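Local coordinates for protein acetyltransferase (PDB 1Y9W) that probably transfers an acyl group, most likely acetyl from acetyl-coenzyme A, to an acceptor substrate, at residues 33-38 with 60-65; 40-45 with 53-58; 64-69 with 98-103; 103-108 with 131-136. One frame throughout, in Å; residues are numbered along the deposited sequence.

Interaction 1. Residues 33-38 with 60-65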
loop_
_atom_site.group_PDB
_atom_site.type_symbol
_atom_site.label_atom_id
_atom_site.label_comp_id
_atom_site.label_asym_id
_atom_site.label_seq_id
_atom_site.Cartn_x
_atom_site.Cartn_y
_atom_site.Cartn_z
ATOM N N VAL A 33 -20.321 0.889 0.270
ATOM C CA VAL A 33 -18.899 1.230 0.372
ATOM C C VAL A 33 -18.160 1.040 -0.948
ATOM O O VAL A 33 -16.973 1.373 -1.058
ATOM C CB VAL A 33 -18.176 0.371 1.454
ATOM C CG1 VAL A 33 -18.815 0.581 2.811
ATOM C CG2 VAL A 33 -18.226 -1.101 1.079
ATOM N N LYS A 34 -18.866 0.518 -1.949
ATOM C CA LYS A 34 -18.257 0.253 -3.244
ATOM C C LYS A 34 -18.091 1.443 -4.196
ATOM O O LYS A 34 -18.644 1.468 -5.303
ATOM C CB LYS A 34 -19.004 -0.895 -3.938
ATOM C CG LYS A 34 -18.906 -2.212 -3.161
ATOM C CD LYS A 34 -19.613 -3.366 -3.858
ATOM C CE LYS A 34 -19.614 -4.599 -2.972
ATOM N NZ LYS A 34 -20.287 -5.754 -3.606
ATOM N N GLN A 35 -17.314 2.429 -3.752
ATOM C CA GLN A 35 -17.020 3.589 -4.575
ATOM C C GLN A 35 -16.192 3.052 -5.735
ATOM O O GLN A 35 -15.210 2.348 -5.523
ATOM C CB GLN A 35 -16.185 4.601 -3.790
ATOM C CG GLN A 35 -15.571 5.698 -4.655
ATOM C CD GLN A 35 -14.589 6.579 -3.890
ATOM O OE1 GLN A 35 -13.805 6.091 -3.076
ATOM N NE2 GLN A 35 -14.614 7.876 -4.164
ATOM N N PRO A 36 -16.590 3.348 -6.981
ATOM C CA PRO A 36 -15.801 2.844 -8.111
ATOM C C PRO A 36 -14.359 3.368 -8.025
ATOM O O PRO A 36 -14.136 4.575 -7.897
ATOM C CB PRO A 36 -16.569 3.371 -9.325
ATOM C CG PRO A 36 -17.259 4.606 -8.788
ATOM C CD PRO A 36 -17.730 4.156 -7.442
ATOM N N MET A 37 -13.386 2.459 -8.083
ATOM C CA MET A 37 -11.990 2.865 -7.967
ATOM C C MET A 37 -11.611 3.937 -8.969
ATOM O O MET A 37 -12.060 3.929 -10.118
ATOM C CB MET A 37 -11.044 1.674 -8.112
ATOM C CG MET A 37 -9.607 2.030 -7.744
ATOM S SD MET A 37 -8.492 0.614 -7.661
ATOM C CE MET A 37 -7.709 0.754 -9.296
ATOM N N GLU A 38 -10.774 4.863 -8.526
ATOM C CA GLU A 38 -10.359 5.952 -9.382
ATOM C C GLU A 38 -9.044 6.574 -8.930
ATOM O O GLU A 38 -8.826 6.809 -7.741
ATOM C CB GLU A 38 -11.451 7.019 -9.406
ATOM C CG GLU A 38 -11.090 8.239 -10.216
ATOM C CD GLU A 38 -12.143 9.323 -10.145
ATOM O OE1 GLU A 38 -11.896 10.419 -10.685
ATOM O OE2 GLU A 38 -13.214 9.084 -9.552
ATOM N N TYR A 60 -11.231 4.690 -3.334
ATOM C CA TYR A 60 -12.064 3.493 -3.287
ATOM C C TYR A 60 -12.543 3.325 -1.848
ATOM O O TYR A 60 -11.936 3.880 -0.936
ATOM C CB TYR A 60 -11.306 2.250 -3.765
ATOM C CG TYR A 60 -10.089 1.863 -2.961
ATOM C CD1 TYR A 60 -8.815 2.281 -3.337
ATOM C CD2 TYR A 60 -10.206 1.025 -1.854
ATOM C CE1 TYR A 60 -7.690 1.862 -2.633
ATOM C CE2 TYR A 60 -9.088 0.604 -1.146
ATOM C CZ TYR A 60 -7.840 1.023 -1.542
ATOM O OH TYR A 60 -6.743 0.583 -0.850
ATOM N N PHE A 61 -13.632 2.584 -1.643
ATOM C CA PHE A 61 -14.178 2.409 -0.295
ATOM C C PHE A 61 -14.487 3.783 0.274
ATOM O O PHE A 61 -14.617 3.961 1.489
ATOM C CB PHE A 61 -13.166 1.718 0.619
ATOM C CG PHE A 61 -13.066 0.247 0.401
ATOM C CD1 PHE A 61 -13.969 -0.408 -0.428
ATOM C CD2 PHE A 61 -12.103 -0.498 1.069
ATOM C CE1 PHE A 61 -13.918 -1.786 -0.585
ATOM C CE2 PHE A 61 -12.043 -1.880 0.918
ATOM C CZ PHE A 61 -12.956 -2.527 0.090
ATOM N N TYR A 62 -14.602 4.748 -0.629
ATOM C CA TYR A 62 -14.869 6.134 -0.274
ATOM C C TYR A 62 -13.809 6.759 0.621
ATOM O O TYR A 62 -14.107 7.355 1.658
ATOM C CB TYR A 62 -16.265 6.278 0.334
ATOM C CG TYR A 62 -17.333 6.155 -0.726
ATOM C CD1 TYR A 62 -17.418 7.085 -1.766
ATOM C CD2 TYR A 62 -18.216 5.076 -0.734
ATOM C CE1 TYR A 62 -18.356 6.939 -2.791
ATOM C CE2 TYR A 62 -19.160 4.919 -1.754
ATOM C CZ TYR A 62 -19.224 5.851 -2.777
ATOM O OH TYR A 62 -20.155 5.696 -3.777
ATOM N N HIS A 63 -12.558 6.612 0.196
ATOM C CA HIS A 63 -11.436 7.203 0.904
ATOM C C HIS A 63 -10.357 7.505 -0.120
ATOM O O HIS A 63 -10.315 6.898 -1.195
ATOM C CB HIS A 63 -10.883 6.246 1.970
ATOM C CG HIS A 63 -9.762 5.378 1.487
ATOM N ND1 HIS A 63 -8.488 5.454 2.005
ATOM C CD2 HIS A 63 -9.723 4.416 0.535
ATOM C CE1 HIS A 63 -7.712 4.575 1.394
ATOM N NE2 HIS A 63 -8.437 3.934 0.498
ATOM N N LEU A 64 -9.495 8.453 0.219
ATOM C CA LEU A 64 -8.386 8.820 -0.643
ATOM C C LEU A 64 -7.060 8.403 -0.011
ATOM O O LEU A 64 -6.779 8.728 1.145
ATOM C CB LEU A 64 -8.355 10.333 -0.872
ATOM C CG LEU A 64 -7.043 10.821 -1.501
ATOM C CD1 LEU A 64 -6.901 10.254 -2.903
ATOM C CD2 LEU A 64 -7.004 12.342 -1.526
ATOM N N HIS A 65 -6.251 7.656 -0.751
ATOM C CA HIS A 65 -4.948 7.289 -0.232
ATOM C C HIS A 65 -3.970 8.061 -1.084
ATOM O O HIS A 65 -3.971 7.918 -2.307
ATOM C CB HIS A 65 -4.665 5.789 -0.360
ATOM C CG HIS A 65 -3.292 5.410 0.109
ATOM N ND1 HIS A 65 -2.174 5.525 -0.691
ATOM C CD2 HIS A 65 -2.843 5.008 1.322
ATOM C CE1 HIS A 65 -1.097 5.213 0.009
ATOM N NE2 HIS A 65 -1.475 4.896 1.235
HETATM O O HOH W 1 -14.434 0.443 -3.833
#
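The Tyr62 ring has the side chain of Gln35 laid over one face. Gln35 CB, CG and CD run across the CD1 and CE1 side of the Tyr62 ring. The Gln35 amide is only 26° from parallel with the ring. CG lies anti to the backbone N (chi1 167°) and the chain is extended beyond it, which lays the amide over the CD1 rim of the ring and points OE1 at the turn backbone. There Gln35 OE1 comes 2.9 Å from Tyr62 N. The Phe61 ring is met at its edge, with Val33 O 3.5 Å from Phe61 CD1. Val33 O also lies 3.1 Å from Phe61 CA in a C-H...O contact. Val33 O also takes a weak bond from Gln35 N, which closes an inverse gamma turn centred on Lys34. The Tyr60 ring has Met37 SD obliquely beside it, 5.5 Å from the ring centroid, a loose Met-aromatic contact. Water 1 joins the backbones. It donates to Gln35 O at 2.7 Å and accepts from Phe61 N at 3.2 Å. Pro128 of the second subunit packs on both Val33 and Phe61. Phe61 and Tyr62 both have left-handed backbone angles, and Tyr60 N bonds to His63 O at 3.2 Å. This is the tight two-residue turn of a beta hairpin, joining strands 51-60 and 63-71, with the loop that enters strand 38-45 packed against it.

Interaction 2. Residues 40-45 with 53-58; sequences VSLVVK and GGVTGT
Gly53 O is gripped by two groups of the facing strand. Val44 N donates to Gly53 O at 2.8 Å, almost straight at 175°, but from above the carbonyl plane. Val43 CA adds a C-H...O contact to Gly53 O at 3.4 Å. Val55 O likewise has two partners, Leu42 N at 2.9 Å, nearly in line with the C=O bond, and Ser41 CA at 3.1 Å. Val40 and Gly57 exchange a pair of bonds, and Leu42 and Val55 another. The return bond from Gly53 N to Val44 O is weak. These hydrogen-bonded pairs alternate with the non-hydrogen-bonded pairs Ser41-Thr56 and Val43-Gly54. The strands run antiparallel at 178° and are the two arms of the beta hairpin 38-45/51-60 in the GNAT sheet. On the face of Val40, Leu42, Val44 and Val55, Leu42 CB touches Val55 CG1 at 3.9 Å. Val40 CG1 sits between the backbone N and the carbonyl carbon (chi1 56°), which lays it 3.5 Å from Gly57 O. Helix 80-94 packs on this face through Ile88 on Val40, and Leu84 and Ile91 on Leu42. On the face of Ser41, Val43 and Thr56, Thr56 CG2 meets Ser41 CB at 3.6 Å. Residues 42-45 pair antiparallel with a strand of the second subunit, so the sheet continues across the interface. Lys45 forms a salt bridge there with Glu13 of that subunit.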
loop_
_atom_site.group_PDB
_atom_site.type_symbol
_atom_site.label_atom_id
_atom_site.label_comp_id
_atom_site.label_asym_id
_atom_site.label_seq_id
_atom_site.Cartn_x
_atom_site.Cartn_y
_atom_site.Cartn_z
ATOM N N VAL A 40 -6.367 9.741 -9.044
ATOM C CA VAL A 40 -6.458 11.184 -9.169
ATOM C C VAL A 40 -5.066 11.771 -9.000
ATOM O O VAL A 40 -4.265 11.264 -8.212
ATOM C CB VAL A 40 -7.386 11.774 -8.097
ATOM C CG1 VAL A 40 -6.903 11.368 -6.728
ATOM C CG2 VAL A 40 -7.416 13.294 -8.211
ATOM N N SER A 41 -4.766 12.824 -9.751
ATOM C CA SER A 41 -3.465 13.464 -9.641
ATOM C C SER A 41 -3.541 14.912 -10.072
ATOM O O SER A 41 -4.283 15.268 -10.989
ATOM C CB SER A 41 -2.413 12.735 -10.485
ATOM O OG SER A 41 -2.502 13.085 -11.851
ATOM N N LEU A 42 -2.770 15.744 -9.388
ATOM C CA LEU A 42 -2.717 17.163 -9.684
ATOM C C LEU A 42 -1.270 17.545 -9.912
ATOM O O LEU A 42 -0.371 17.012 -9.261
ATOM C CB LEU A 42 -3.273 17.978 -8.512
ATOM C CG LEU A 42 -4.765 17.833 -8.216
ATOM C CD1 LEU A 42 -5.148 18.791 -7.106
ATOM C CD2 LEU A 42 -5.574 18.140 -9.466
ATOM N N VAL A 43 -1.042 18.459 -10.845
ATOM C CA VAL A 43 0.309 18.917 -11.114
ATOM C C VAL A 43 0.354 20.429 -11.220
ATOM O O VAL A 43 -0.601 21.064 -11.666
ATOM C CB VAL A 43 0.890 18.327 -12.438
ATOM C CG1 VAL A 43 1.143 16.842 -12.278
ATOM C CG2 VAL A 43 -0.060 18.589 -13.599
ATOM N N VAL A 44 1.462 20.998 -10.771
ATOM C CA VAL A 44 1.683 22.427 -10.882
ATOM C C VAL A 44 2.706 22.468 -12.001
ATOM O O VAL A 44 3.758 21.845 -11.886
ATOM C CB VAL A 44 2.320 23.008 -9.619
ATOM C CG1 VAL A 44 2.820 24.412 -9.898
ATOM C CG2 VAL A 44 1.303 23.018 -8.486
ATOM N N LYS A 45 2.406 23.172 -13.087
ATOM C CA LYS A 45 3.346 23.231 -14.200
ATOM C C LYS A 45 3.173 24.483 -15.039
ATOM O O LYS A 45 2.267 25.284 -14.792
ATOM C CB LYS A 45 3.166 22.005 -15.086
ATOM C CG LYS A 45 1.814 21.929 -15.757
ATOM C CD LYS A 45 1.773 20.757 -16.719
ATOM C CE LYS A 45 0.411 20.608 -17.357
ATOM N NZ LYS A 45 0.339 19.436 -18.277
ATOM N N GLY A 53 5.679 20.559 -9.274
ATOM C CA GLY A 53 5.179 19.796 -8.150
ATOM C C GLY A 53 3.970 18.987 -8.560
ATOM O O GLY A 53 3.374 19.246 -9.603
ATOM N N GLY A 54 3.607 17.999 -7.751
ATOM C CA GLY A 54 2.450 17.184 -8.072
ATOM C C GLY A 54 2.084 16.246 -6.945
ATOM O O GLY A 54 2.860 16.056 -5.999
ATOM N N VAL A 55 0.895 15.662 -7.037
ATOM C CA VAL A 55 0.417 14.726 -6.029
ATOM C C VAL A 55 -0.481 13.717 -6.727
ATOM O O VAL A 55 -1.244 14.075 -7.626
ATOM C CB VAL A 55 -0.386 15.458 -4.913
ATOM C CG1 VAL A 55 -1.615 16.143 -5.511
ATOM C CG2 VAL A 55 -0.782 14.469 -3.814
ATOM N N THR A 56 -0.369 12.454 -6.335
ATOM C CA THR A 56 -1.193 11.408 -6.929
ATOM C C THR A 56 -1.761 10.544 -5.816
ATOM O O THR A 56 -1.132 10.363 -4.772
ATOM C CB THR A 56 -0.381 10.497 -7.888
ATOM O OG1 THR A 56 0.466 9.627 -7.124
ATOM C CG2 THR A 56 0.488 11.340 -8.826
ATOM N N GLY A 57 -2.956 10.015 -6.043
ATOM C CA GLY A 57 -3.594 9.165 -5.055
ATOM C C GLY A 57 -4.632 8.309 -5.744
ATOM O O GLY A 57 -4.869 8.473 -6.945
ATOM N N THR A 58 -5.231 7.380 -5.007
ATOM C CA THR A 58 -6.265 6.526 -5.582
ATOM C C THR A 58 -7.416 6.476 -4.589
ATOM O O THR A 58 -7.196 6.474 -3.368
ATOM C CB THR A 58 -5.778 5.079 -5.853
ATOM O OG1 THR A 58 -5.868 4.321 -4.649
ATOM C CG2 THR A 58 -4.330 5.061 -6.343
#

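Interaction 3. Residues 64-69 with 98-103; sequences LHIDFL and RLILLD
Leu64 and His65 pair in parallel with Ile100 and Leu101 through three backbone hydrogen bonds. Leu64 N donates to Leu99 O, Leu101 N to Leu64 O at 2.8 Å, and Ile66 N to Leu101 O. Leu101 O also takes a C-H...O contact from His65 CA at 3.1 Å. Beyond Ile66 the direct bonding stops and water takes over. Water 3 donates to Ile66 O and accepts from Asp103 N at 3.1 Å. Water 2 bonds His65 NE2 at 2.7 Å, lying in the ring plane, and donates to Asp103 OD1. The His65 ring is therefore tied at both nitrogens, since His65 ND1 donates to Asp67 OD1 at 2.9 Å from above the carboxylate plane. A chi1 of 177° turns the His65 ring away from its own amide N, and one face of the ring lies against Leu101 O, which is 3.4 Å from His65 CD2. Asp103 has a further partner in Gln133. The apolar contacts gather round Ile66. Ile66 CD1 touches Ile100 CG2 at 4.0 Å and Leu102 CD2 at 3.9 Å, the Leu102 chain running alongside. Asp67 and Phe68 both face Thr56 in a classic beta bulge. A bulge here, and a splay between these two parallel strands, mark the GNAT fold and its probable acetyl-CoA site. The strands belong to a beta-alpha-beta unit. Its helix 80-94 packs on Leu64, Ile66 and Ile100, while strands 51-60 and 133-139 flank the pair.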
loop_
_atom_site.group_PDB
_atom_site.type_symbol
_atom_site.label_atom_id
_atom_site.label_comp_id
_atom_site.label_asym_id
_atom_site.label_seq_id
_atom_site.Cartn_x
_atom_site.Cartn_y
_atom_site.Cartn_z
ATOM N N LEU A 64 -9.495 8.453 0.219
ATOM C CA LEU A 64 -8.386 8.820 -0.643
ATOM C C LEU A 64 -7.060 8.403 -0.011
ATOM O O LEU A 64 -6.779 8.728 1.145
ATOM C CB LEU A 64 -8.355 10.333 -0.872
ATOM C CG LEU A 64 -7.043 10.821 -1.501
ATOM C CD1 LEU A 64 -6.901 10.254 -2.903
ATOM C CD2 LEU A 64 -7.004 12.342 -1.526
ATOM N N HIS A 65 -6.251 7.656 -0.751
ATOM C CA HIS A 65 -4.948 7.289 -0.232
ATOM C C HIS A 65 -3.970 8.061 -1.084
ATOM O O HIS A 65 -3.971 7.918 -2.307
ATOM C CB HIS A 65 -4.665 5.789 -0.360
ATOM C CG HIS A 65 -3.292 5.410 0.109
ATOM N ND1 HIS A 65 -2.174 5.525 -0.691
ATOM C CD2 HIS A 65 -2.843 5.008 1.322
ATOM C CE1 HIS A 65 -1.097 5.213 0.009
ATOM N NE2 HIS A 65 -1.475 4.896 1.235
ATOM N N ILE A 66 -3.165 8.903 -0.451
ATOM C CA ILE A 66 -2.183 9.681 -1.191
ATOM C C ILE A 66 -0.939 8.826 -1.388
ATOM O O ILE A 66 -0.271 8.452 -0.430
ATOM C CB ILE A 66 -1.824 10.980 -0.452
ATOM C CG1 ILE A 66 -3.076 11.851 -0.319
ATOM C CG2 ILE A 66 -0.742 11.735 -1.227
ATOM C CD1 ILE A 66 -2.846 13.138 0.421
ATOM N N ASP A 67 -0.645 8.523 -2.650
ATOM C CA ASP A 67 0.485 7.677 -3.022
ATOM C C ASP A 67 1.808 8.404 -3.100
ATOM O O ASP A 67 2.818 7.935 -2.582
ATOM C CB ASP A 67 0.200 7.018 -4.367
ATOM C CG ASP A 67 -1.098 6.237 -4.366
ATOM O OD1 ASP A 67 -1.309 5.438 -3.431
ATOM O OD2 ASP A 67 -1.908 6.417 -5.298
ATOM N N PHE A 68 1.808 9.548 -3.771
ATOM C CA PHE A 68 3.028 10.327 -3.910
ATOM C C PHE A 68 2.766 11.825 -3.945
ATOM O O PHE A 68 1.792 12.297 -4.539
ATOM C CB PHE A 68 3.757 9.924 -5.191
ATOM C CG PHE A 68 4.153 8.486 -5.230
ATOM C CD1 PHE A 68 5.326 8.062 -4.628
ATOM C CD2 PHE A 68 3.334 7.550 -5.846
ATOM C CE1 PHE A 68 5.684 6.728 -4.635
ATOM C CE2 PHE A 68 3.679 6.211 -5.860
ATOM C CZ PHE A 68 4.862 5.797 -5.250
ATOM N N LEU A 69 3.649 12.568 -3.295
ATOM C CA LEU A 69 3.566 14.018 -3.282
ATOM C C LEU A 69 4.990 14.523 -3.437
ATOM O O LEU A 69 5.870 14.202 -2.635
ATOM C CB LEU A 69 2.960 14.523 -1.974
ATOM C CG LEU A 69 2.651 16.017 -2.001
ATOM C CD1 LEU A 69 1.593 16.330 -0.975
ATOM C CD2 LEU A 69 3.914 16.808 -1.740
ATOM N N ARG A 98 -14.590 10.156 2.901
ATOM C CA ARG A 98 -14.779 10.471 4.303
ATOM C C ARG A 98 -13.449 10.433 5.042
ATOM O O ARG A 98 -13.321 10.943 6.160
ATOM C CB ARG A 98 -15.729 9.434 4.906
ATOM C CG ARG A 98 -16.571 8.680 3.860
ATOM C CD ARG A 98 -17.037 7.344 4.399
ATOM N NE ARG A 98 -15.892 6.555 4.839
ATOM C CZ ARG A 98 -15.922 5.648 5.816
ATOM N NH1 ARG A 98 -17.049 5.392 6.477
ATOM N NH2 ARG A 98 -14.809 5.011 6.147
ATOM N N LEU A 99 -12.451 9.842 4.395
ATOM C CA LEU A 99 -11.152 9.674 5.013
ATOM C C LEU A 99 -10.006 9.763 4.017
ATOM O O LEU A 99 -10.183 9.504 2.823
ATOM C CB LEU A 99 -11.138 8.301 5.695
ATOM C CG LEU A 99 -9.834 7.600 6.068
ATOM C CD1 LEU A 99 -9.244 8.209 7.337
ATOM C CD2 LEU A 99 -10.126 6.130 6.276
ATOM N N ILE A 100 -8.834 10.141 4.523
ATOM C CA ILE A 100 -7.621 10.218 3.710
ATOM C C ILE A 100 -6.527 9.459 4.450
ATOM O O ILE A 100 -6.312 9.687 5.645
ATOM C CB ILE A 100 -7.134 11.663 3.508
ATOM C CG1 ILE A 100 -8.251 12.509 2.904
ATOM C CG2 ILE A 100 -5.920 11.669 2.579
ATOM C CD1 ILE A 100 -7.863 13.956 2.675
ATOM N N LEU A 101 -5.853 8.551 3.750
ATOM C CA LEU A 101 -4.773 7.774 4.350
ATOM C C LEU A 101 -3.500 7.992 3.554
ATOM O O LEU A 101 -3.541 8.166 2.338
ATOM C CB LEU A 101 -5.096 6.280 4.338
ATOM C CG LEU A 101 -6.287 5.788 5.154
ATOM C CD1 LEU A 101 -6.563 4.337 4.810
ATOM C CD2 LEU A 101 -5.990 5.945 6.636
ATOM N N LEU A 102 -2.371 7.981 4.251
ATOM C CA LEU A 102 -1.065 8.146 3.625
ATOM C C LEU A 102 0.005 7.747 4.642
ATOM O O LEU A 102 -0.245 7.715 5.847
ATOM C CB LEU A 102 -0.859 9.602 3.192
ATOM C CG LEU A 102 -0.764 10.671 4.288
ATOM C CD1 LEU A 102 0.637 10.696 4.872
ATOM C CD2 LEU A 102 -1.075 12.033 3.705
ATOM N N ASP A 103 1.188 7.404 4.158
ATOM C CA ASP A 103 2.273 7.068 5.063
ATOM C C ASP A 103 3.463 7.870 4.590
ATOM O O ASP A 103 3.506 8.307 3.438
ATOM C CB ASP A 103 2.595 5.572 5.060
ATOM C CG ASP A 103 3.090 5.074 3.721
ATOM O OD1 ASP A 103 2.273 4.499 2.968
ATOM O OD2 ASP A 103 4.294 5.254 3.427
HETATM O O HOH W 2 -0.298 4.213 3.603
HETATM O O HOH W 3 1.539 7.662 1.126
#

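Interaction 4. Residues 103-108 with 131-136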
loop_
_atom_site.group_PDB
_atom_site.type_symbol
_atom_site.label_atom_id
_atom_site.label_comp_id
_atom_site.label_asym_id
_atom_site.label_seq_id
_atom_site.Cartn_x
_atom_site.Cartn_y
_atom_site.Cartn_z
ATOM N N ASP A 103 1.188 7.404 4.158
ATOM C CA ASP A 103 2.273 7.068 5.063
ATOM C C ASP A 103 3.463 7.870 4.590
ATOM O O ASP A 103 3.506 8.307 3.438
ATOM C CB ASP A 103 2.595 5.572 5.060
ATOM C CG ASP A 103 3.090 5.074 3.721
ATOM O OD1 ASP A 103 2.273 4.499 2.968
ATOM O OD2 ASP A 103 4.294 5.254 3.427
ATOM N N SER A 104 4.416 8.081 5.487
ATOM C CA SER A 104 5.595 8.858 5.163
ATOM C C SER A 104 6.769 8.355 5.994
ATOM O O SER A 104 6.661 8.217 7.211
ATOM C CB SER A 104 5.321 10.335 5.473
ATOM O OG SER A 104 6.369 11.172 5.028
ATOM N N PHE A 105 7.880 8.063 5.331
ATOM C CA PHE A 105 9.077 7.609 6.015
ATOM C C PHE A 105 9.702 8.818 6.699
ATOM O O PHE A 105 9.414 9.961 6.342
ATOM C CB PHE A 105 10.057 7.002 5.014
ATOM C CG PHE A 105 9.696 5.610 4.590
ATOM C CD1 PHE A 105 10.005 4.524 5.397
ATOM C CD2 PHE A 105 9.028 5.382 3.394
ATOM C CE1 PHE A 105 9.656 3.222 5.020
ATOM C CE2 PHE A 105 8.674 4.088 3.011
ATOM C CZ PHE A 105 8.991 3.006 3.827
ATOM N N SER A 106 10.544 8.560 7.692
ATOM C CA SER A 106 11.218 9.617 8.429
ATOM C C SER A 106 12.007 10.541 7.499
ATOM O O SER A 106 12.163 11.732 7.780
ATOM C CB SER A 106 12.150 9.001 9.479
ATOM O OG SER A 106 12.917 7.943 8.924
ATOM N N PHE A 107 12.501 10.010 6.384
ATOM C CA PHE A 107 13.276 10.836 5.457
ATOM C C PHE A 107 12.411 11.526 4.394
ATOM O O PHE A 107 12.935 12.081 3.428
ATOM C CB PHE A 107 14.367 9.979 4.794
ATOM C CG PHE A 107 13.846 8.737 4.137
ATOM C CD1 PHE A 107 13.255 8.793 2.880
ATOM C CD2 PHE A 107 13.924 7.512 4.786
ATOM C CE1 PHE A 107 12.746 7.647 2.280
ATOM C CE2 PHE A 107 13.418 6.353 4.194
ATOM C CZ PHE A 107 12.827 6.423 2.938
ATOM N N GLN A 108 11.090 11.492 4.586
ATOM C CA GLN A 108 10.148 12.108 3.654
ATOM C C GLN A 108 9.296 13.193 4.315
ATOM O O GLN A 108 8.137 13.391 3.948
ATOM C CB GLN A 108 9.207 11.060 3.073
ATOM C CG GLN A 108 9.876 9.905 2.373
ATOM C CD GLN A 108 8.858 8.970 1.750
ATOM O OE1 GLN A 108 7.883 8.569 2.397
ATOM N NE2 GLN A 108 9.080 8.609 0.490
ATOM N N HIS A 131 15.855 4.032 9.793
ATOM C CA HIS A 131 14.790 4.988 9.543
ATOM C C HIS A 131 13.473 4.438 10.104
ATOM O O HIS A 131 13.457 3.400 10.763
ATOM C CB HIS A 131 14.655 5.224 8.032
ATOM C CG HIS A 131 15.948 5.569 7.350
ATOM N ND1 HIS A 131 16.850 4.612 6.928
ATOM C CD2 HIS A 131 16.501 6.765 7.039
ATOM C CE1 HIS A 131 17.901 5.203 6.389
ATOM N NE2 HIS A 131 17.715 6.510 6.445
ATOM N N SER A 132 12.372 5.139 9.855
ATOM C CA SER A 132 11.068 4.679 10.320
ATOM C C SER A 132 9.965 5.093 9.345
ATOM O O SER A 132 10.158 5.957 8.493
ATOM C CB SER A 132 10.772 5.203 11.732
ATOM O OG SER A 132 10.873 6.608 11.805
ATOM N N GLN A 133 8.811 4.454 9.459
ATOM C CA GLN A 133 7.698 4.749 8.574
ATOM C C GLN A 133 6.493 5.153 9.412
ATOM O O GLN A 133 6.080 4.428 10.319
ATOM C CB GLN A 133 7.390 3.514 7.714
ATOM C CG GLN A 133 6.232 3.690 6.756
ATOM C CD GLN A 133 6.028 2.492 5.843
ATOM O OE1 GLN A 133 6.430 1.370 6.155
ATOM N NE2 GLN A 133 5.374 2.725 4.714
ATOM N N HIS A 134 5.932 6.317 9.109
ATOM C CA HIS A 134 4.787 6.820 9.851
ATOM C C HIS A 134 3.493 6.829 9.052
ATOM O O HIS A 134 3.434 7.358 7.947
ATOM C CB HIS A 134 5.113 8.209 10.370
ATOM C CG HIS A 134 6.406 8.256 11.118
ATOM N ND1 HIS A 134 7.628 8.323 10.483
ATOM C CD2 HIS A 134 6.674 8.144 12.441
ATOM C CE1 HIS A 134 8.592 8.249 11.383
ATOM N NE2 HIS A 134 8.040 8.139 12.578
ATOM N N PHE A 135 2.462 6.225 9.632
ATOM C CA PHE A 135 1.155 6.111 9.002
ATOM C C PHE A 135 0.182 7.155 9.526
ATOM O O PHE A 135 -0.098 7.224 10.728
ATOM C CB PHE A 135 0.633 4.694 9.217
ATOM C CG PHE A 135 1.474 3.653 8.535
ATOM C CD1 PHE A 135 1.032 3.032 7.366
ATOM C CD2 PHE A 135 2.749 3.347 9.017
ATOM C CE1 PHE A 135 1.856 2.120 6.681
ATOM C CE2 PHE A 135 3.581 2.440 8.343
ATOM C CZ PHE A 135 3.136 1.827 7.174
ATOM N N PHE A 136 -0.325 7.966 8.601
ATOM C CA PHE A 136 -1.240 9.052 8.931
ATOM C C PHE A 136 -2.664 8.887 8.413
ATOM O O PHE A 136 -2.932 8.129 7.485
ATOM C CB PHE A 136 -0.701 10.387 8.396
ATOM C CG PHE A 136 0.572 10.851 9.055
ATOM C CD1 PHE A 136 1.817 10.467 8.552
ATOM C CD2 PHE A 136 0.525 11.686 10.170
ATOM C CE1 PHE A 136 3.004 10.911 9.153
ATOM C CE2 PHE A 136 1.699 12.137 10.780
ATOM C CZ PHE A 136 2.943 11.750 10.272
#
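Ser104 and His134 exchange backbone hydrogen bonds, from Ser104 N to His134 O at 2.7 Å and from His134 N to Ser104 O. This is the antiparallel pairing of strands 99-105 and 133-139. A bond from Ser106 N to Ser132 O continues it at the strand ends. Among side-chain bonds, Ser106 OG accepts from Ser132 N at 3.0 Å. His134 ND1 bonds weakly to Ser104 O, which lies at the ring edge. Gln133 NE2 donates to Asp103 OD2 at 3.0 Å. Asp103 OD2 lies in the Gln133 amide plane, while NE2 comes to it from above the carboxylate, 83° out of that plane. In the mixed GNAT sheet, the last strand in the chain, 133-139, is inserted between 99-105 and 119-124. Other contacts involve the rings. The Gln133 amide stacks on the Phe105 ring, planes 17° apart. Gln133 CG lies over one Phe105 face, 4.1 Å from the centroid. A fully extended Gln133 chain (chi1 179°) carries the amide across that ring to Asp103. Asp103 CB in turn sits over a face of Phe135, 4.0 Å from its centroid. Phe107 directs its edge at the face of His131 in an offset edge-to-face pair, centroids 5.2 Å apart. Phe135 also meets Tyr121 of the second subunit.

In the fold
The four contacts follow one mixed sheet. Interactions 2 and 3 are buried. Interaction 3 lies nearest the chain centre, while interactions 1 and 4 are partly buried, on opposite sides of it. Interaction 2 is nested within the loop closed by interaction 1, and Thr58 O probably accepts from His65 N between them. Interactions 1 and 3 share Leu64 and His65 on strand 63-71. Interactions 3 and 4 share Asp103 on strand 99-105. Regular backbone pairing dominates interaction 2. In interaction 3 it gives way to water, and in interaction 4 it is joined by ring packing and side-chain hydrogen bonds. Interaction 1 relies on ring contacts and a water bridge. All four touch the second subunit.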